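Local coordinates for protein carbohydrate kinase (Agrobacterium tumefaciens, PDB 2NWH) that probably transfers phosphate from ATP to a sugar or a related small-molecule substrate, as a kinase of the pfkB (ribokinase) family, at residues A12-R17 with G68-E73; G63-G68 with D89-S94. All blocks are in the same frame, centred on the assembly; numbering follows the deposited sequence. Where two conformers were deposited one is given.

From the N terminus, the chain leaves strand 5-9 of the large sheet and enters strand 13-20 of the small four-stranded sheet. It later returns to the large sheet in strand 55-63, which leads into helix 66-77. Contact 1 closes the loop of 50 residues between 12-17 and 68-73 by setting this helix against strand 13-20. Contact 2 closes a shorter loop, of 20 residues, between 63-68 and 89-94. The two cross, because their segments alternate along the chain. Gly68 belongs to both, and Ile14 meets Thr67, Pro93 and Ser94. Together they tie the start of helix 66-77, which follows strand 55-63 of the large sheet, to the small sheet.

Contact 1: A12-R17 with G68-E73; sequences AHIDRR and GEVVAE
Ile14 and Val70 make the tight part of this contact. Strand 13-17 passes helix 68-73 nearly at right angles, with an axis angle of 101° and a closest approach of 7.9 Å. The end of Ile14 reaches the helix. Its CG1 stands opposite the backbone N (chi1 -165°), and chi2 of 70° turns CD1 to Val70. There Ile14 CD1 meets Val70 CG1 at 3.4 Å, closer than usual for two methyl groups. The two side chains cross at about a right angle, and Ile14 CD1 also lies 4.0 Å from Val70 CB.

Val71 packs less tightly but gives up more surface. It straddles the start of the strand with both branches. Val71 CG1 rests on Ala12 CB at 3.8 Å. Val71 CG2 lies by the backbone, 3.9 Å from His13 O. No hydrogen bond joins the two segments, so the contact is one of apolar packing. Ala12, Ile14 and Val71 are buried. Phe43 of helix 41-51 touches both Ala12 and Val71 and extends the apolar cluster.

The solvent side begins at Val70, which is partly exposed, with exposed Glu69 beside it on the helix. Arg16, on the same strand as Ile14, makes a salt bridge with Glu36 and a cation-pi contact with Trp34.

Helix 66-77 follows strand 55-63 of the large sheet. Here it packs against the root of the small sheet. An alpha/beta domain carrying a small beta-sheet lid is characteristic of ribokinase-type folds.

Contact 2: G63-G68 with D89-S94; sequences GGDVTG and DRRTPS
Asp65 holds CG between its backbone N and carbonyl carbon (chi1 49°), which turns the carboxylate to Thr92. Thr92 in turn sets OG1 beside its own backbone N, so its hydroxyl and amide both face Asp65. The two oxygens share the work. Thr92 OG1 donates to Asp65 OD1 at 2.6 Å, on the syn lone pair. Thr92 N donates to Asp65 OD2 at 2.8 Å in a nearly straight bond of 168°. The same hydroxyl accepts from the main chain, with Gly63 N 2.8 Å from Thr92 OG1.

Asp65 is also the N-cap of helix 66-77, where its OD1 accepts a weak bond from Gly68 N. Gly63 packs directly on the 90-92 backbone, with Gly63 CA 3.2 Å from Arg90 O. Beside it, Gly64 N bonds to Arg90 O at 3.0 Å.

Arg91 bends at chi2 and chi3, which brings one guanidinium face to Asp65 OD2, with the carboxylate and guanidinium planes 78° apart. Asp65 OD2 lies 3.0 Å from Arg91 NE. No N-H points at that oxygen, so this salt bridge rests on charge alone. Water 1 bonds to Thr67 OG1 and Thr92 O, and weakly to Arg91 NH2. Water 2 accepts from Thr67 N and Arg91 NH1.

One buried carboxylate therefore joins the helix start to the loop that enters strand 94-99. Two donors from Thr92, the capping amide and the arginine would be expected to favour its ionised form.

Contact 1: A12-R17 with G68-E73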
# COMPACT_ATOMS: atom_id res chain seq x y z
N ALA A 12 8.31 4.48 3.73
CA ALA A 12 9.30 3.55 3.31
C ALA A 12 10.16 3.42 4.55
O ALA A 12 10.81 4.36 4.95
CB ALA A 12 10.09 4.09 2.09
N HIS A 13 10.12 2.26 5.21
CA HIS A 13 10.81 2.11 6.52
C HIS A 13 11.68 0.85 6.46
O HIS A 13 11.53 0.02 5.56
CB HIS A 13 9.80 2.05 7.72
CG HIS A 13 8.76 0.95 7.66
ND1 HIS A 13 9.04 -0.38 7.88
CD2 HIS A 13 7.42 1.02 7.52
CE1 HIS A 13 7.92 -1.09 7.83
NE2 HIS A 13 6.92 -0.26 7.61
N ILE A 14 12.56 0.72 7.45
CA ILE A 14 13.30 -0.52 7.66
C ILE A 14 12.47 -1.43 8.58
O ILE A 14 11.91 -1.00 9.61
CB ILE A 14 14.74 -0.24 8.17
CG1 ILE A 14 15.66 -1.46 8.06
CG2 ILE A 14 14.74 0.30 9.64
CD1 ILE A 14 16.02 -1.82 6.59
N ASP A 15 12.40 -2.70 8.20
CA ASP A 15 11.71 -3.69 8.99
C ASP A 15 12.78 -4.64 9.50
O ASP A 15 13.42 -5.35 8.72
CB ASP A 15 10.69 -4.43 8.12
CG ASP A 15 9.93 -5.50 8.87
OD1 ASP A 15 10.56 -6.34 9.58
OD2 ASP A 15 8.70 -5.53 8.73
N ARG A 16 12.96 -4.65 10.82
CA ARG A 16 13.98 -5.47 11.46
C ARG A 16 13.28 -6.51 12.35
O ARG A 16 12.48 -6.16 13.25
CB ARG A 16 14.94 -4.56 12.29
CG ARG A 16 15.64 -3.48 11.40
CD ARG A 16 16.78 -2.73 12.14
NE ARG A 16 17.88 -3.66 12.42
CZ ARG A 16 18.18 -4.12 13.64
NH1 ARG A 16 17.49 -3.73 14.70
NH2 ARG A 16 19.17 -5.01 13.79
N ARG A 17 13.60 -7.77 12.12
CA ARG A 17 12.94 -8.85 12.82
C ARG A 17 14.02 -9.70 13.50
O ARG A 17 14.91 -10.23 12.84
CB ARG A 17 12.14 -9.65 11.80
CG ARG A 17 11.16 -10.71 12.33
CD ARG A 17 10.28 -11.15 11.13
NE ARG A 17 9.20 -12.08 11.50
CZ ARG A 17 8.21 -12.45 10.69
NH1 ARG A 17 8.15 -12.00 9.44
NH2 ARG A 17 7.28 -13.30 11.13
N GLY A 68 18.64 3.63 5.73
CA GLY A 68 17.98 4.37 4.63
C GLY A 68 18.54 3.87 3.31
O GLY A 68 17.81 3.77 2.31
N GLU A 69 19.84 3.56 3.30
CA GLU A 69 20.51 3.04 2.10
C GLU A 69 20.01 1.63 1.77
O GLU A 69 19.90 1.26 0.59
CB GLU A 69 22.04 3.08 2.29
CG GLU A 69 22.66 4.47 2.12
CD GLU A 69 24.07 4.59 2.69
OE1 GLU A 69 24.75 3.53 2.86
OE2 GLU A 69 24.50 5.74 2.97
N VAL A 70 19.67 0.84 2.79
CA VAL A 70 19.07 -0.48 2.60
C VAL A 70 17.69 -0.33 1.87
O VAL A 70 17.37 -1.11 0.94
CB VAL A 70 18.90 -1.19 3.95
CG1 VAL A 70 17.97 -2.37 3.84
CG2 VAL A 70 20.27 -1.66 4.48
N VAL A 71 16.91 0.66 2.28
CA VAL A 71 15.62 0.94 1.60
C VAL A 71 15.86 1.36 0.15
O VAL A 71 15.20 0.89 -0.79
CB VAL A 71 14.81 2.06 2.31
CG1 VAL A 71 13.45 2.30 1.54
CG2 VAL A 71 14.51 1.69 3.73
N ALA A 72 16.76 2.31 -0.02
CA ALA A 72 17.15 2.74 -1.35
C ALA A 72 17.56 1.55 -2.25
O ALA A 72 17.14 1.45 -3.41
CB ALA A 72 18.26 3.78 -1.26
N GLU A 73 18.35 0.63 -1.71
CA GLU A 73 18.79 -0.54 -2.47
C GLU A 73 17.63 -1.46 -2.86
O GLU A 73 17.61 -2.01 -3.99
CB GLU A 73 19.83 -1.34 -1.69
CG GLU A 73 20.27 -2.67 -2.35
CD GLU A 73 21.00 -2.50 -3.70
OE1 GLU A 73 21.68 -1.47 -3.91
OE2 GLU A 73 20.92 -3.43 -4.54

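Contact 2: G63-G68 with D89-S94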
# COMPACT_ATOMS: atom_id res chain seq x y z
N GLY A 63 16.19 9.08 6.43
CA GLY A 63 17.32 9.52 7.26
C GLY A 63 18.68 9.52 6.56
O GLY A 63 18.82 9.00 5.47
N GLY A 64 19.71 10.07 7.21
CA GLY A 64 21.03 10.04 6.63
C GLY A 64 21.83 8.80 7.01
O GLY A 64 23.03 8.92 7.24
N ASP A 65 21.18 7.64 7.10
CA ASP A 65 21.78 6.44 7.70
C ASP A 65 21.90 5.25 6.76
O ASP A 65 21.34 5.22 5.65
CB ASP A 65 21.01 6.03 8.98
CG ASP A 65 19.47 5.99 8.76
OD1 ASP A 65 19.01 5.98 7.59
OD2 ASP A 65 18.73 5.93 9.76
N VAL A 66 22.61 4.22 7.23
CA VAL A 66 22.72 3.00 6.47
C VAL A 66 21.39 2.25 6.30
O VAL A 66 21.20 1.56 5.30
CB VAL A 66 23.82 2.04 7.03
CG1 VAL A 66 23.88 0.74 6.22
CG2 VAL A 66 25.19 2.72 6.99
N THR A 67 20.49 2.35 7.28
CA THR A 67 19.20 1.70 7.10
C THR A 67 18.46 2.33 5.92
O THR A 67 17.77 1.63 5.19
CB THR A 67 18.35 1.69 8.37
OG1 THR A 67 18.46 2.97 8.99
CG2 THR A 67 18.85 0.57 9.34
N GLY A 68 18.64 3.63 5.73
CA GLY A 68 17.98 4.37 4.63
C GLY A 68 18.54 3.87 3.31
O GLY A 68 17.81 3.77 2.31
N ASP A 89 20.56 14.61 9.32
CA ASP A 89 20.67 14.51 10.79
C ASP A 89 19.76 13.47 11.46
O ASP A 89 19.87 13.21 12.66
CB ASP A 89 20.38 15.88 11.44
CG ASP A 89 19.01 16.44 11.07
OD1 ASP A 89 18.70 16.52 9.85
OD2 ASP A 89 18.24 16.83 12.00
N ARG A 90 18.83 12.87 10.72
CA ARG A 90 17.80 12.03 11.34
C ARG A 90 17.92 10.57 10.96
O ARG A 90 18.70 10.20 10.05
CB ARG A 90 16.39 12.52 11.00
CG ARG A 90 16.05 13.99 11.42
CD ARG A 90 15.69 14.10 12.92
NE ARG A 90 14.69 13.07 13.29
CZ ARG A 90 13.39 13.32 13.46
NH1 ARG A 90 12.94 14.58 13.36
NH2 ARG A 90 12.53 12.34 13.76
N ARG A 91 17.16 9.74 11.68
CA ARG A 91 17.13 8.29 11.41
C ARG A 91 15.92 7.93 10.54
O ARG A 91 14.85 8.49 10.73
CB ARG A 91 17.04 7.50 12.71
CG ARG A 91 18.31 7.54 13.56
CD ARG A 91 19.47 6.81 12.88
NE ARG A 91 19.15 5.39 12.65
CZ ARG A 91 19.99 4.48 12.18
NH1 ARG A 91 21.24 4.81 11.88
NH2 ARG A 91 19.58 3.23 12.01
N THR A 92 16.11 6.95 9.66
CA THR A 92 15.04 6.44 8.80
C THR A 92 14.00 5.71 9.70
O THR A 92 14.36 5.02 10.68
CB THR A 92 15.67 5.52 7.70
OG1 THR A 92 16.55 6.30 6.86
CG2 THR A 92 14.63 4.77 6.87
N PRO A 93 12.70 5.92 9.44
CA PRO A 93 11.70 5.21 10.26
C PRO A 93 11.97 3.69 10.31
O PRO A 93 12.49 3.12 9.35
CB PRO A 93 10.38 5.44 9.51
CG PRO A 93 10.60 6.77 8.75
CD PRO A 93 12.07 6.81 8.42
N SER A 94 11.57 3.05 11.40
CA SER A 94 11.86 1.60 11.59
C SER A 94 10.73 0.93 12.31
O SER A 94 10.05 1.56 13.12
CB SER A 94 13.17 1.42 12.37
OG SER A 94 13.07 1.99 13.66
O HOH W 1 16.79 3.51 10.92
O HOH W 2 22.00 2.58 9.96